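Local coordinates for chorismate synthase (Aquifex aeolicus, PDB 1Q1L), which probably catalyses the anti-1,4-elimination of phosphate from 5-enolpyruvylshikimate-3-phosphate to give chorismate, the last step of the common aromatic pathway, with reduced FMN as cofactor, at residues F166-E177 with L202-F213; G28-S36 with V70-I80. One frame throughout, in Å; residues are numbered along the deposited sequence.

Contact 1: F166-E177 with L202-F213; sequences FVVSIGQKEVEE and LRIPFPEKDEEF
The aliphatic part of Lys-173 lies across one face of the Phe-213 ring. With CG anti to the backbone N (chi1 -174°) and the chain straight as far as CE, the methylenes run over the ring in turn, and CE ends 3.6 Å from the Phe-213 centroid as a CH-pi contact. The bend at the last torsion then lifts NZ off-centre above the ring as a cation-pi partner. A second CH-pi contact joins Glu-177 CG to a face of Phe-206, whose ring plane is nearly parallel to the Glu-177 carboxylate, 14° apart.

Charged groups close the outer edge. Lys-173 NZ meets Glu-212 OE1 at 2.7 Å in a salt bridge, approaching from above the carboxylate plane. Lys-209 has long ion pairs with both Glu-177 and Glu-212, completing a four-residue network, and a water accepts from its NZ.

These segments belong to the beta-alpha-beta sandwich of chorismate synthase: the end of strand 162-170, which carries a classic beta bulge at Val-168 and Ser-169, turns through a type II' hairpin into 173-174, while 202-213 leads into helix 210-221. One backbone bond spans the pair, Val-167 N to Arg-203 O at 2.8 Å and almost straight (171°).

Apolar packing fills in behind. Val-175 divides its methyls, CG1 going to Phe-206 CD1 at 3.7 Å and CG2 to Phe-213 CZ. Ile-170 CD1 touches both Leu-202 CD2 and the Phe-213 ring. Were Phe-213 replaced by an alanine, the Lys-173 methylenes would probably lose the ring face they lie on, and a gap would open between Ile-170 and Val-175. Farther along, Phe-166 CD1 packs on Pro-205 CG at 3.5 Å.

Contact 2: G28-S36 with V70-I80; sequences GIPANLPLS and VRFGKTLGSPI
Thr-75 OG1 stands at the centre of this contact, bonded twice to the segment 28-36. It donates to Pro-30 O at 2.7 Å, in the carbonyl plane and on a lone pair, and accepts from Leu-33 N at 2.9 Å. The hydroxyl sits between the backbone N and the carbonyl carbon of its own residue (chi1 55°), a torsion that turns it into the bend of the chain at residues 30-33 and brings Thr-75 CG2 against Leu-33 O, 3.4 Å away.

The Thr-75 backbone is gripped as well. Asn-32 N reaches Thr-75 O at 2.8 Å along an almost straight line (179°), and Thr-75 N donates to Leu-33 O. Two residues on, Leu-35 N donates to Gly-73 O at 2.8 Å; with the Thr-75 N bond it frames the single beta bridge of Pro-34 with Lys-74.

Beside these polar links, Leu-35 CD2 meets Val-70 CG2 at 4.0 Å and, tip to tip, Ile-80 CD1. At the other end Ala-31 CB packs 3.8 Å from Gly-77 CA and against Leu-76 O.

Around this shell, Val-151 of helix 142-157 touches Ile-29 and Leu-35, and Met-384 of helix 384-399 touches Pro-30 and Leu-33. On the segment 70-80, Arg-71 forms a salt bridge with Asp-129 of a neighbouring subunit of the tetramer. Ser-36 is the N-cap of helix 37-48. The loop from strand 21-27 to that helix is thus docked, by an isolated beta bridge and a threonine hydroxyl, on a two-stranded hairpin with a type I' turn and on the segment that follows it.

Contacts 1 and 2 are both largely buried, yet lie on opposite sides of the chain's centre, their centres about 38 Å apart, and share no helix or strand. Contact 1 joins an edge of the five-stranded sheet to the approach and start of a helix; side chains do most of the work, with Phe-213 buried and a charged network at the margin. Contact 2, which reaches the first residue of strand 80-85 in the four-stranded sheet, relies on backbone bonds and one threonine hydroxyl, with an aliphatic cluster and exposed residues at its hairpin turn. Other subunits border both: Arg-71 in one hairpin makes an intersubunit salt bridge, while Gln-172 in the other packs on Arg-279 of another subunit.

Contact 1: F166-E177 with L202-F213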
loop_
_atom_site.group_PDB
_atom_site.type_symbol
_atom_site.label_atom_id
_atom_site.label_comp_id
_atom_site.label_asym_id
_atom_site.label_seq_id
_atom_site.Cartn_x
_atom_site.Cartn_y
_atom_site.Cartn_z
ATOM N N PHE A 166 6.193 -25.924 -17.686
ATOM C CA PHE A 166 5.761 -27.093 -18.442
ATOM C C PHE A 166 4.756 -27.872 -17.620
ATOM O O PHE A 166 4.806 -27.855 -16.391
ATOM C CB PHE A 166 6.968 -27.973 -18.806
ATOM C CG PHE A 166 7.891 -28.242 -17.657
ATOM C CD1 PHE A 166 7.580 -29.205 -16.704
ATOM C CD2 PHE A 166 9.058 -27.502 -17.505
ATOM C CE1 PHE A 166 8.420 -29.421 -15.613
ATOM C CE2 PHE A 166 9.901 -27.709 -16.419
ATOM C CZ PHE A 166 9.581 -28.669 -15.475
ATOM N N VAL A 167 3.835 -28.545 -18.301
ATOM C CA VAL A 167 2.806 -29.330 -17.632
ATOM C C VAL A 167 3.374 -30.673 -17.178
ATOM O O VAL A 167 4.150 -31.298 -17.897
ATOM C CB VAL A 167 1.612 -29.571 -18.579
ATOM C CG1 VAL A 167 0.554 -30.414 -17.889
ATOM C CG2 VAL A 167 1.029 -28.236 -19.018
ATOM N N VAL A 168 2.987 -31.115 -15.984
ATOM C CA VAL A 168 3.476 -32.385 -15.460
ATOM C C VAL A 168 2.363 -33.415 -15.276
ATOM O O VAL A 168 2.633 -34.593 -15.028
ATOM C CB VAL A 168 4.206 -32.191 -14.117
ATOM C CG1 VAL A 168 5.389 -31.260 -14.304
ATOM C CG2 VAL A 168 3.252 -31.641 -13.081
ATOM N N SER A 169 1.117 -32.970 -15.400
ATOM C CA SER A 169 -0.022 -33.869 -15.257
ATOM C C SER A 169 -1.316 -33.222 -15.726
ATOM O O SER A 169 -1.534 -32.026 -15.530
ATOM C CB SER A 169 -0.178 -34.309 -13.797
ATOM O OG SER A 169 -0.583 -33.228 -12.975
ATOM N N ILE A 170 -2.157 -34.024 -16.370
ATOM C CA ILE A 170 -3.464 -33.588 -16.860
ATOM C C ILE A 170 -4.402 -34.710 -16.465
ATOM O O ILE A 170 -4.252 -35.840 -16.933
ATOM C CB ILE A 170 -3.504 -33.445 -18.395
ATOM C CG1 ILE A 170 -2.569 -32.328 -18.846
ATOM C CG2 ILE A 170 -4.927 -33.142 -18.851
ATOM C CD1 ILE A 170 -2.578 -32.103 -20.348
ATOM N N GLY A 171 -5.362 -34.409 -15.601
ATOM C CA GLY A 171 -6.278 -35.442 -15.159
ATOM C C GLY A 171 -5.486 -36.446 -14.349
ATOM O O GLY A 171 -4.585 -36.062 -13.602
ATOM N N GLN A 172 -5.802 -37.729 -14.496
ATOM C CA GLN A 172 -5.090 -38.766 -13.759
ATOM C C GLN A 172 -3.779 -39.155 -14.433
ATOM O O GLN A 172 -2.953 -39.852 -13.842
ATOM C CB GLN A 172 -5.974 -40.007 -13.601
ATOM C CG GLN A 172 -7.052 -39.893 -12.525
ATOM C CD GLN A 172 -6.476 -39.710 -11.127
ATOM O OE1 GLN A 172 -5.344 -40.116 -10.849
ATOM N NE2 GLN A 172 -7.262 -39.113 -10.233
ATOM N N LYS A 173 -3.583 -38.701 -15.668
ATOM C CA LYS A 173 -2.369 -39.027 -16.408
ATOM C C LYS A 173 -1.229 -38.051 -16.132
ATOM O O LYS A 173 -1.342 -36.853 -16.398
ATOM C CB LYS A 173 -2.661 -39.065 -17.911
ATOM C CG LYS A 173 -1.481 -39.551 -18.733
ATOM C CD LYS A 173 -1.855 -39.769 -20.188
ATOM C CE LYS A 173 -0.674 -40.329 -20.963
ATOM N NZ LYS A 173 -0.143 -41.562 -20.312
ATOM N N GLU A 174 -0.124 -38.577 -15.613
ATOM C CA GLU A 174 1.032 -37.757 -15.281
ATOM C C GLU A 174 2.245 -38.046 -16.162
ATOM O O GLU A 174 2.340 -39.108 -16.783
ATOM C CB GLU A 174 1.425 -37.982 -13.821
ATOM C CG GLU A 174 0.253 -38.137 -12.871
ATOM C CD GLU A 174 0.678 -38.087 -11.414
ATOM O OE1 GLU A 174 1.040 -36.990 -10.944
ATOM O OE2 GLU A 174 0.657 -39.139 -10.741
ATOM N N VAL A 175 3.170 -37.091 -16.221
ATOM C CA VAL A 175 4.392 -37.280 -16.988
ATOM C C VAL A 175 5.313 -38.031 -16.033
ATOM O O VAL A 175 5.963 -37.437 -15.174
ATOM C CB VAL A 175 5.037 -35.936 -17.394
ATOM C CG1 VAL A 175 6.381 -36.188 -18.060
ATOM C CG2 VAL A 175 4.116 -35.181 -18.349
ATOM N N GLU A 176 5.351 -39.349 -16.189
ATOM C CA GLU A 176 6.145 -40.217 -15.329
ATOM C C GLU A 176 7.637 -39.927 -15.291
ATOM O O GLU A 176 8.280 -40.127 -14.263
ATOM C CB GLU A 176 5.901 -41.674 -15.724
ATOM C CG GLU A 176 4.427 -42.061 -15.697
ATOM C CD GLU A 176 3.798 -41.909 -14.319
ATOM O OE1 GLU A 176 2.573 -42.122 -14.200
ATOM O OE2 GLU A 176 4.521 -41.585 -13.352
ATOM N N GLU A 177 8.193 -39.455 -16.401
ATOM C CA GLU A 177 9.615 -39.145 -16.445
ATOM C C GLU A 177 10.010 -38.060 -15.448
ATOM O O GLU A 177 11.183 -37.936 -15.101
ATOM C CB GLU A 177 10.029 -38.690 -17.850
ATOM C CG GLU A 177 9.876 -39.750 -18.924
ATOM C CD GLU A 177 8.505 -39.748 -19.561
ATOM O OE1 GLU A 177 7.510 -39.493 -18.849
ATOM O OE2 GLU A 177 8.422 -40.012 -20.779
ATOM N N LEU A 202 0.173 -29.618 -25.646
ATOM C CA LEU A 202 -0.301 -29.583 -24.266
ATOM C C LEU A 202 0.799 -29.058 -23.341
ATOM O O LEU A 202 0.678 -29.115 -22.116
ATOM C CB LEU A 202 -0.715 -30.987 -23.818
ATOM C CG LEU A 202 -1.876 -31.647 -24.571
ATOM C CD1 LEU A 202 -1.878 -33.137 -24.284
ATOM C CD2 LEU A 202 -3.201 -31.012 -24.158
ATOM N N ARG A 203 1.874 -28.560 -23.940
ATOM C CA ARG A 203 3.005 -28.021 -23.193
ATOM C C ARG A 203 3.616 -29.026 -22.218
ATOM O O ARG A 203 4.063 -28.654 -21.123
ATOM C CB ARG A 203 2.600 -26.744 -22.443
ATOM C CG ARG A 203 2.256 -25.536 -23.333
ATOM C CD ARG A 203 3.269 -24.412 -23.129
ATOM N NE ARG A 203 3.508 -24.238 -21.705
ATOM C CZ ARG A 203 4.695 -24.057 -21.148
ATOM N NH1 ARG A 203 5.798 -24.006 -21.882
ATOM N NH2 ARG A 203 4.781 -23.966 -19.833
ATOM N N ILE A 204 3.624 -30.301 -22.603
ATOM C CA ILE A 204 4.241 -31.329 -21.773
ATOM C C ILE A 204 5.689 -31.455 -22.252
ATOM O O ILE A 204 5.974 -31.290 -23.436
ATOM C CB ILE A 204 3.515 -32.695 -21.888
ATOM C CG1 ILE A 204 3.298 -33.057 -23.355
ATOM C CG2 ILE A 204 2.194 -32.644 -21.136
ATOM C CD1 ILE A 204 2.639 -34.416 -23.552
ATOM N N PRO A 205 6.624 -31.731 -21.332
ATOM C CA PRO A 205 8.053 -31.876 -21.617
ATOM C C PRO A 205 8.450 -32.943 -22.647
ATOM O O PRO A 205 9.592 -32.969 -23.093
ATOM C CB PRO A 205 8.647 -32.175 -20.242
ATOM C CG PRO A 205 7.686 -31.561 -19.305
ATOM C CD PRO A 205 6.368 -31.926 -19.898
ATOM N N PHE A 206 7.524 -33.825 -23.010
ATOM C CA PHE A 206 7.825 -34.877 -23.981
ATOM C C PHE A 206 6.747 -34.939 -25.056
ATOM O O PHE A 206 5.807 -35.726 -24.961
ATOM C CB PHE A 206 7.944 -36.230 -23.272
ATOM C CG PHE A 206 8.963 -36.243 -22.165
ATOM C CD1 PHE A 206 8.665 -35.706 -20.918
ATOM C CD2 PHE A 206 10.238 -36.752 -22.383
ATOM C CE1 PHE A 206 9.619 -35.673 -19.905
ATOM C CE2 PHE A 206 11.201 -36.724 -21.376
ATOM C CZ PHE A 206 10.890 -36.183 -20.135
ATOM N N PRO A 207 6.879 -34.110 -26.105
ATOM C CA PRO A 207 5.916 -34.056 -27.207
ATOM C C PRO A 207 5.499 -35.410 -27.779
ATOM O O PRO A 207 4.352 -35.581 -28.193
ATOM C CB PRO A 207 6.622 -33.175 -28.236
ATOM C CG PRO A 207 7.412 -32.242 -27.378
ATOM C CD PRO A 207 8.001 -33.189 -26.356
ATOM N N GLU A 208 6.417 -36.372 -27.809
ATOM C CA GLU A 208 6.075 -37.690 -28.338
ATOM C C GLU A 208 4.841 -38.224 -27.617
ATOM O O GLU A 208 4.016 -38.916 -28.212
ATOM C CB GLU A 208 7.230 -38.678 -28.159
ATOM C CG GLU A 208 7.553 -39.009 -26.716
ATOM C CD GLU A 208 8.732 -38.223 -26.189
ATOM O OE1 GLU A 208 8.730 -36.979 -26.321
ATOM O OE2 GLU A 208 9.662 -38.853 -25.639
ATOM N N LYS A 209 4.727 -37.881 -26.336
ATOM C CA LYS A 209 3.614 -38.308 -25.489
ATOM C C LYS A 209 2.299 -37.625 -25.857
ATOM O O LYS A 209 1.229 -38.054 -25.426
ATOM C CB LYS A 209 3.930 -38.008 -24.021
ATOM C CG LYS A 209 5.142 -38.732 -23.454
ATOM C CD LYS A 209 4.800 -40.153 -23.041
ATOM C CE LYS A 209 5.954 -40.807 -22.287
ATOM N NZ LYS A 209 5.555 -42.102 -21.658
ATOM N N ASP A 210 2.381 -36.559 -26.644
ATOM C CA ASP A 210 1.194 -35.812 -27.047
ATOM C C ASP A 210 0.034 -36.698 -27.483
ATOM O O ASP A 210 -1.022 -36.702 -26.847
ATOM C CB ASP A 210 1.544 -34.827 -28.164
ATOM C CG ASP A 210 2.197 -33.554 -27.640
ATOM O OD1 ASP A 210 3.072 -33.648 -26.750
ATOM O OD2 ASP A 210 1.835 -32.459 -28.126
ATOM N N GLU A 211 0.232 -37.447 -28.565
ATOM C CA GLU A 211 -0.807 -38.332 -29.082
ATOM C C GLU A 211 -1.391 -39.180 -27.960
ATOM O O GLU A 211 -2.607 -39.349 -27.865
ATOM C CB GLU A 211 -0.230 -39.236 -30.171
ATOM C CG GLU A 211 0.450 -38.472 -31.292
ATOM C CD GLU A 211 -0.434 -37.387 -31.871
ATOM O OE1 GLU A 211 -1.553 -37.713 -32.329
ATOM O OE2 GLU A 211 -0.011 -36.209 -31.866
ATOM N N GLU A 212 -0.514 -39.704 -27.111
ATOM C CA GLU A 212 -0.935 -40.526 -25.987
ATOM C C GLU A 212 -1.864 -39.734 -25.073
ATOM O O GLU A 212 -2.924 -40.220 -24.678
ATOM C CB GLU A 212 0.286 -41.000 -25.201
ATOM C CG GLU A 212 -0.048 -41.869 -24.001
ATOM C CD GLU A 212 1.187 -42.307 -23.246
ATOM O OE1 GLU A 212 1.045 -43.035 -22.240
ATOM O OE2 GLU A 212 2.301 -41.927 -23.659
ATOM N N PHE A 213 -1.462 -38.510 -24.736
ATOM C CA PHE A 213 -2.278 -37.661 -23.875
ATOM C C PHE A 213 -3.568 -37.243 -24.567
ATOM O O PHE A 213 -4.633 -37.235 -23.949
ATOM C CB PHE A 213 -1.501 -36.411 -23.444
ATOM C CG PHE A 213 -0.690 -36.604 -22.194
ATOM C CD1 PHE A 213 0.528 -37.273 -22.232
ATOM C CD2 PHE A 213 -1.165 -36.146 -20.968
ATOM C CE1 PHE A 213 1.262 -37.484 -21.067
ATOM C CE2 PHE A 213 -0.443 -36.352 -19.801
ATOM C CZ PHE A 213 0.774 -37.022 -19.848
HETATM O O HOH W 1 4.336 -40.810 -19.491
#

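Contact 2: G28-S36 with V70-I80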
loop_
_atom_site.group_PDB
_atom_site.type_symbol
_atom_site.label_atom_id
_atom_site.label_comp_id
_atom_site.label_asym_id
_atom_site.label_seq_id
_atom_site.Cartn_x
_atom_site.Cartn_y
_atom_site.Cartn_z
ATOM N N GLY A 28 6.608 1.513 -12.957
ATOM C CA GLY A 28 7.788 1.127 -12.206
ATOM C C GLY A 28 8.922 0.516 -13.001
ATOM O O GLY A 28 10.040 0.416 -12.487
ATOM N N ILE A 29 8.657 0.084 -14.235
ATOM C CA ILE A 29 9.733 -0.487 -15.050
ATOM C C ILE A 29 10.681 0.656 -15.394
ATOM O O ILE A 29 10.246 1.702 -15.858
ATOM C CB ILE A 29 9.202 -1.118 -16.350
ATOM C CG1 ILE A 29 8.234 -2.259 -16.015
ATOM C CG2 ILE A 29 10.368 -1.674 -17.166
ATOM C CD1 ILE A 29 8.903 -3.485 -15.424
ATOM N N PRO A 30 11.989 0.475 -15.162
ATOM C CA PRO A 30 12.946 1.546 -15.464
ATOM C C PRO A 30 12.930 2.013 -16.909
ATOM O O PRO A 30 12.458 1.305 -17.806
ATOM C CB PRO A 30 14.288 0.936 -15.078
ATOM C CG PRO A 30 13.910 -0.050 -13.994
ATOM C CD PRO A 30 12.673 -0.685 -14.566
ATOM N N ALA A 31 13.458 3.215 -17.115
ATOM C CA ALA A 31 13.548 3.818 -18.439
ATOM C C ALA A 31 14.703 3.208 -19.222
ATOM O O ALA A 31 15.672 2.720 -18.638
ATOM C CB ALA A 31 13.773 5.329 -18.309
ATOM N N ASN A 32 14.586 3.249 -20.547
ATOM C CA ASN A 32 15.610 2.756 -21.458
ATOM C C ASN A 32 15.634 1.245 -21.653
ATOM O O ASN A 32 16.644 0.685 -22.076
ATOM C CB ASN A 32 16.994 3.261 -21.017
ATOM C CG ASN A 32 17.098 4.786 -21.051
ATOM O OD1 ASN A 32 18.026 5.371 -20.489
ATOM N ND2 ASN A 32 16.146 5.432 -21.716
ATOM N N LEU A 33 14.521 0.591 -21.340
ATOM C CA LEU A 33 14.399 -0.851 -21.532
ATOM C C LEU A 33 13.781 -1.075 -22.910
ATOM O O LEU A 33 12.681 -0.597 -23.185
ATOM C CB LEU A 33 13.467 -1.470 -20.488
ATOM C CG LEU A 33 13.107 -2.942 -20.762
ATOM C CD1 LEU A 33 14.319 -3.819 -20.453
ATOM C CD2 LEU A 33 11.907 -3.372 -19.916
ATOM N N PRO A 34 14.482 -1.791 -23.800
ATOM C CA PRO A 34 13.900 -2.026 -25.128
ATOM C C PRO A 34 12.609 -2.827 -24.954
ATOM O O PRO A 34 12.611 -3.854 -24.279
ATOM C CB PRO A 34 14.977 -2.838 -25.840
ATOM C CG PRO A 34 16.251 -2.376 -25.173
ATOM C CD PRO A 34 15.857 -2.310 -23.720
ATOM N N LEU A 35 11.514 -2.363 -25.550
ATOM C CA LEU A 35 10.233 -3.061 -25.436
ATOM C C LEU A 35 9.410 -2.905 -26.711
ATOM O O LEU A 35 9.274 -1.802 -27.235
ATOM C CB LEU A 35 9.434 -2.515 -24.245
ATOM C CG LEU A 35 8.075 -3.164 -23.932
ATOM C CD1 LEU A 35 8.272 -4.616 -23.501
ATOM C CD2 LEU A 35 7.378 -2.391 -22.823
ATOM N N SER A 36 8.851 -4.010 -27.196
ATOM C CA SER A 36 8.044 -3.981 -28.408
ATOM C C SER A 36 6.715 -4.691 -28.193
ATOM O O SER A 36 6.560 -5.468 -27.250
ATOM C CB SER A 36 8.791 -4.668 -29.552
ATOM O OG SER A 36 8.949 -6.050 -29.274
ATOM N N VAL A 70 6.377 4.136 -23.992
ATOM C CA VAL A 70 7.426 3.676 -24.891
ATOM C C VAL A 70 7.613 4.589 -26.101
ATOM O O VAL A 70 6.651 4.972 -26.759
ATOM C CB VAL A 70 7.120 2.258 -25.405
ATOM C CG1 VAL A 70 8.254 1.772 -26.306
ATOM C CG2 VAL A 70 6.909 1.307 -24.226
ATOM N N ARG A 71 8.860 4.915 -26.399
ATOM C CA ARG A 71 9.163 5.772 -27.533
ATOM C C ARG A 71 10.442 5.282 -28.197
ATOM O O ARG A 71 11.444 5.016 -27.525
ATOM C CB ARG A 71 9.341 7.216 -27.063
ATOM C CG ARG A 71 9.382 8.238 -28.186
ATOM C CD ARG A 71 9.981 9.558 -27.700
ATOM N NE ARG A 71 9.991 10.581 -28.744
ATOM C CZ ARG A 71 10.789 11.648 -28.743
ATOM N NH1 ARG A 71 11.653 11.837 -27.754
ATOM N NH2 ARG A 71 10.723 12.525 -29.736
ATOM N N PHE A 72 10.407 5.164 -29.519
ATOM C CA PHE A 72 11.559 4.700 -30.279
ATOM C C PHE A 72 12.069 3.356 -29.767
ATOM O O PHE A 72 13.275 3.140 -29.654
ATOM C CB PHE A 72 12.687 5.736 -30.235
ATOM C CG PHE A 72 12.299 7.081 -30.790
ATOM C CD1 PHE A 72 11.566 7.176 -31.969
ATOM C CD2 PHE A 72 12.666 8.250 -30.134
ATOM C CE1 PHE A 72 11.201 8.418 -32.485
ATOM C CE2 PHE A 72 12.307 9.497 -30.642
ATOM C CZ PHE A 72 11.572 9.581 -31.819
ATOM N N GLY A 73 11.136 2.465 -29.446
ATOM C CA GLY A 73 11.494 1.139 -28.977
ATOM C C GLY A 73 11.959 0.997 -27.539
ATOM O O GLY A 73 12.247 -0.115 -27.097
ATOM N N LYS A 74 12.030 2.099 -26.800
ATOM C CA LYS A 74 12.487 2.038 -25.414
ATOM C C LYS A 74 11.494 2.641 -24.426
ATOM O O LYS A 74 10.730 3.546 -24.773
ATOM C CB LYS A 74 13.827 2.762 -25.274
ATOM C CG LYS A 74 14.976 2.129 -26.036
ATOM C CD LYS A 74 16.269 2.887 -25.774
ATOM C CE LYS A 74 17.450 2.257 -26.498
ATOM N NZ LYS A 74 17.283 2.284 -27.984
ATOM N N THR A 75 11.516 2.138 -23.191
ATOM C CA THR A 75 10.628 2.642 -22.151
ATOM C C THR A 75 11.078 4.047 -21.750
ATOM O O THR A 75 12.276 4.332 -21.680
ATOM C CB THR A 75 10.655 1.745 -20.889
ATOM O OG1 THR A 75 12.004 1.620 -20.430
ATOM C CG2 THR A 75 10.095 0.356 -21.192
ATOM N N LEU A 76 10.113 4.918 -21.481
ATOM C CA LEU A 76 10.412 6.292 -21.084
ATOM C C LEU A 76 10.618 6.371 -19.580
ATOM O O LEU A 76 11.361 7.224 -19.085
ATOM C CB LEU A 76 9.254 7.202 -21.486
ATOM C CG LEU A 76 9.001 7.326 -22.994
ATOM C CD1 LEU A 76 7.651 7.975 -23.250
ATOM C CD2 LEU A 76 10.121 8.134 -23.622
ATOM N N GLY A 77 9.967 5.459 -18.863
ATOM C CA GLY A 77 10.046 5.441 -17.415
ATOM C C GLY A 77 8.680 5.824 -16.872
ATOM O O GLY A 77 8.403 5.695 -15.679
ATOM N N SER A 78 7.819 6.312 -17.760
ATOM C CA SER A 78 6.466 6.703 -17.382
ATOM C C SER A 78 5.598 5.443 -17.399
ATOM O O SER A 78 6.035 4.392 -17.865
ATOM C CB SER A 78 5.926 7.742 -18.366
ATOM O OG SER A 78 6.005 7.257 -19.693
ATOM N N PRO A 79 4.358 5.527 -16.886
ATOM C CA PRO A 79 3.503 4.336 -16.882
ATOM C C PRO A 79 3.291 3.753 -18.277
ATOM O O PRO A 79 3.166 4.493 -19.263
ATOM C CB PRO A 79 2.192 4.844 -16.276
ATOM C CG PRO A 79 2.609 6.035 -15.469
ATOM C CD PRO A 79 3.633 6.693 -16.355
ATOM N N ILE A 80 3.243 2.426 -18.345
ATOM C CA ILE A 80 3.031 1.725 -19.601
ATOM C C ILE A 80 1.586 1.236 -19.643
ATOM O O ILE A 80 1.170 0.433 -18.806
ATOM C CB ILE A 80 3.970 0.510 -19.721
ATOM C CG1 ILE A 80 5.425 0.969 -19.599
ATOM C CG2 ILE A 80 3.723 -0.211 -21.045
ATOM C CD1 ILE A 80 6.429 -0.160 -19.538
HETATM O O HOH W 2 8.176 2.261 -17.136
HETATM O O HOH W 3 9.530 3.971 -13.964
#